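Local coordinates for protein 2',5'-phosphodiesterase 12 (Homo sapiens, PDB 4ZKF) that belongs, by its C-terminal part, to the endonuclease/exonuclease/phosphatase family of metal-dependent enzymes and carries magnesium, at residues Ala54-Ala59 / Ile95-Lys100. Residues are numbered along the deposited sequence; the frame is centred on the assembly and turned at random.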
ATOM      1  N   ALA A  54     -17.905   5.699 -29.711  1.00 21.03           N
ATOM      2  CA  ALA A  54     -18.784   4.958 -30.607  1.00 23.27           C
ATOM      3  C   ALA A  54     -18.006   3.914 -31.409  1.00 22.79           C
ATOM      4  O   ALA A  54     -18.469   2.791 -31.611  1.00 26.49           O
ATOM      5  CB  ALA A  54     -19.507   5.910 -31.533  1.00 25.29           C
ATOM      6  N   LYS A  55     -16.823   4.302 -31.862  1.00 22.15           N
ATOM      7  CA  LYS A  55     -15.883   3.378 -32.482  1.00 23.68           C
ATOM      8  C   LYS A  55     -14.523   4.067 -32.462  1.00 20.59           C
ATOM      9  O   LYS A  55     -14.454   5.261 -32.173  1.00 23.31           O
ATOM     10  CB  LYS A  55     -16.334   3.002 -33.901  1.00 32.61           C
ATOM     11  CG  LYS A  55     -16.408   4.153 -34.868  1.00 30.70           C
ATOM     12  CD  LYS A  55     -16.822   3.649 -36.241  1.00 33.84           C
ATOM     13  CE  LYS A  55     -15.738   3.905 -37.270  1.00 34.97           C
ATOM     14  NZ  LYS A  55     -16.138   3.387 -38.608  1.00 30.40           N
ATOM     15  N   PRO A  56     -13.432   3.326 -32.728  1.00 22.34           N
ATOM     16  CA  PRO A  56     -12.114   3.949 -32.575  1.00 20.52           C
ATOM     17  C   PRO A  56     -11.928   5.222 -33.405  1.00 26.46           C
ATOM     18  O   PRO A  56     -12.183   5.236 -34.611  1.00 28.16           O
ATOM     19  CB  PRO A  56     -11.162   2.848 -33.034  1.00 25.96           C
ATOM     20  CG  PRO A  56     -11.889   1.581 -32.673  1.00 24.80           C
ATOM     21  CD  PRO A  56     -13.319   1.880 -33.000  1.00 25.85           C
ATOM     22  N   GLY A  57     -11.506   6.292 -32.738  1.00 24.54           N
ATOM     23  CA  GLY A  57     -11.266   7.567 -33.389  1.00 23.55           C
ATOM     24  C   GLY A  57     -12.502   8.425 -33.594  1.00 26.75           C
ATOM     25  O   GLY A  57     -12.404   9.548 -34.084  1.00 29.12           O
ATOM     26  N   ALA A  58     -13.669   7.911 -33.219  1.00 26.43           N
ATOM     27  CA  ALA A  58     -14.921   8.608 -33.506  1.00 23.45           C
ATOM     28  C   ALA A  58     -15.041   9.950 -32.781  1.00 33.23           C
ATOM     29  O   ALA A  58     -15.741  10.851 -33.251  1.00 30.32           O
ATOM     30  CB  ALA A  58     -16.105   7.726 -33.157  1.00 27.24           C
ATOM     31  N   ALA A  59     -14.359  10.086 -31.646  1.00 25.17           N
ATOM     32  CA  ALA A  59     -14.504  11.278 -30.826  1.00 24.72           C
ATOM     33  C   ALA A  59     -13.294  12.178 -30.988  1.00 30.17           C
ATOM     34  O   ALA A  59     -12.316  12.064 -30.251  1.00 27.04           O
ATOM     35  CB  ALA A  59     -14.712  10.897 -29.343  1.00 21.52           C
ATOM     36  N   ILE A  95     -11.435  -2.378 -26.560  1.00 12.51           N
ATOM     37  CA  ILE A  95     -10.083  -2.064 -27.007  1.00 12.72           C
ATOM     38  C   ILE A  95     -10.087  -1.057 -28.166  1.00 16.52           C
ATOM     39  O   ILE A  95     -10.848  -1.194 -29.133  1.00 18.32           O
ATOM     40  CB  ILE A  95      -9.335  -3.342 -27.411  1.00 15.50           C
ATOM     41  CG1 ILE A  95      -9.052  -4.166 -26.152  1.00 15.68           C
ATOM     42  CG2 ILE A  95      -8.032  -3.001 -28.115  1.00 19.32           C
ATOM     43  CD1 ILE A  95      -8.480  -5.556 -26.413  1.00 16.42           C
ATOM     44  N   GLY A  96      -9.255  -0.031 -28.040  1.00 16.12           N
ATOM     45  CA  GLY A  96      -9.150   1.004 -29.052  1.00 19.74           C
ATOM     46  C   GLY A  96     -10.018   2.226 -28.813  1.00 17.17           C
ATOM     47  O   GLY A  96      -9.910   3.210 -29.551  1.00 20.72           O
ATOM     48  N   LEU A  97     -10.851   2.178 -27.772  1.00 14.42           N
ATOM     49  CA  LEU A  97     -11.792   3.257 -27.473  1.00 15.99           C
ATOM     50  C   LEU A  97     -11.391   4.113 -26.277  1.00 14.48           C
ATOM     51  O   LEU A  97     -10.859   3.601 -25.291  1.00 14.20           O
ATOM     52  CB  LEU A  97     -13.182   2.690 -27.181  1.00 13.69           C
ATOM     53  CG  LEU A  97     -13.771   1.661 -28.130  1.00 15.36           C
ATOM     54  CD1 LEU A  97     -15.047   1.124 -27.529  1.00 16.88           C
ATOM     55  CD2 LEU A  97     -14.016   2.305 -29.483  1.00 17.73           C
ATOM     56  N   ARG A  98     -11.694   5.407 -26.346  1.00 12.62           N
ATOM     57  CA  ARG A  98     -11.600   6.255 -25.168  1.00 11.96           C
ATOM     58  C   ARG A  98     -12.870   6.091 -24.338  1.00 12.91           C
ATOM     59  O   ARG A  98     -13.878   5.562 -24.826  1.00 11.64           O
ATOM     60  CB  ARG A  98     -11.372   7.720 -25.560  1.00 13.18           C
ATOM     61  CG  ARG A  98     -10.037   7.925 -26.293  1.00 14.61           C
ATOM     62  CD  ARG A  98      -9.640   9.391 -26.354  1.00 14.92           C
ATOM     63  NE  ARG A  98     -10.573  10.195 -27.137  1.00 15.87           N
ATOM     64  CZ  ARG A  98     -11.239  11.240 -26.663  1.00 20.92           C
ATOM     65  NH1 ARG A  98     -11.070  11.619 -25.405  1.00 19.89           N
ATOM     66  NH2 ARG A  98     -12.063  11.923 -27.452  1.00 18.84           N
ATOM     67  N   LEU A  99     -12.799   6.514 -23.072  1.00 12.71           N
ATOM     68  CA  LEU A  99     -13.930   6.450 -22.149  1.00 10.54           C
ATOM     69  C   LEU A  99     -14.300   7.840 -21.666  1.00 13.48           C
ATOM     70  O   LEU A  99     -13.464   8.744 -21.640  1.00 12.33           O
ATOM     71  CB  LEU A  99     -13.601   5.580 -20.932  1.00  9.70           C
ATOM     72  CG  LEU A  99     -13.141   4.149 -21.211  1.00 10.90           C
ATOM     73  CD1 LEU A  99     -12.856   3.443 -19.879  1.00 12.16           C
ATOM     74  CD2 LEU A  99     -14.201   3.393 -22.010  1.00 13.47           C
ATOM     75  N   LYS A 100     -15.554   7.994 -21.257  1.00 11.63           N
ATOM     76  CA  LYS A 100     -16.011   9.256 -20.690  1.00 13.55           C
ATOM     77  C   LYS A 100     -16.828   8.961 -19.443  1.00 14.69           C
ATOM     78  O   LYS A 100     -17.650   8.045 -19.444  1.00 13.41           O
ATOM     79  CB  LYS A 100     -16.840  10.043 -21.712  1.00 13.78           C
ATOM     80  CG  LYS A 100     -17.396  11.343 -21.168  1.00 17.67           C
ATOM     81  CD  LYS A 100     -17.969  12.203 -22.285  1.00 23.17           C
ATOM     82  CE  LYS A 100     -19.356  11.751 -22.701  1.00 28.23           C
ATOM     83  NZ  LYS A 100     -20.077  12.831 -23.466  1.00 32.57           N
TER
HETATM   84  O   HOH W   1     -10.212   5.921 -30.151  1.00 21.96           O
HETATM   85  O   HOH W   2     -10.595   9.565 -29.952  1.00 18.45           O
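A bend at chi3 (-64°) in R98 turns its guanidinium group toward the carbonyl of A59, while in L97 a first torsion of -48° sets CG opposite the carbonyl carbon and brings CD2 against the K55-P56 peptide bond. Both side chains, from segment 95-100, pack against a type II beta turn, K55 to A58, that follows strand 47-53; this strand and strand 99-104 are antiparallel neighbours in the four-stranded sheet of the N-terminal domain, of the E-set clan, so the contact packs one loop at the end of this sheet onto another, far from the magnesium site. The turn is closed by A58 N bonding to K55 O at 3.0 Å, and G57, with its positive phi, occupies the third position. At its apolar side, the methyl CD2 of L97 lies 3.5 Å from P56 N and touches P56 CD on the ring, the two side chains meeting at an oblique angle. P56 CB also comes near G96 O, and this carbonyl receives a hydrogen bond from a water that in turn accepts one from G57 N, joining the loops through solvent.

R98 supplies the direct polar link. Its NH2 donates to A59 O at 2.8 Å, with an N-H...O angle of 151°; the oxygen lies close to the guanidinium plane, whereas the donor is tilted out of the carbonyl plane. The group's orientation is further fixed by a salt bridge from NH1 to E118, and E53 binds the backbone N of both A59 and R98 through its two carboxylate oxygens. A second water accepts from R98 NE at 2.9 Å, in the plane of the guanidinium, and lies 3.0 Å from A59 O.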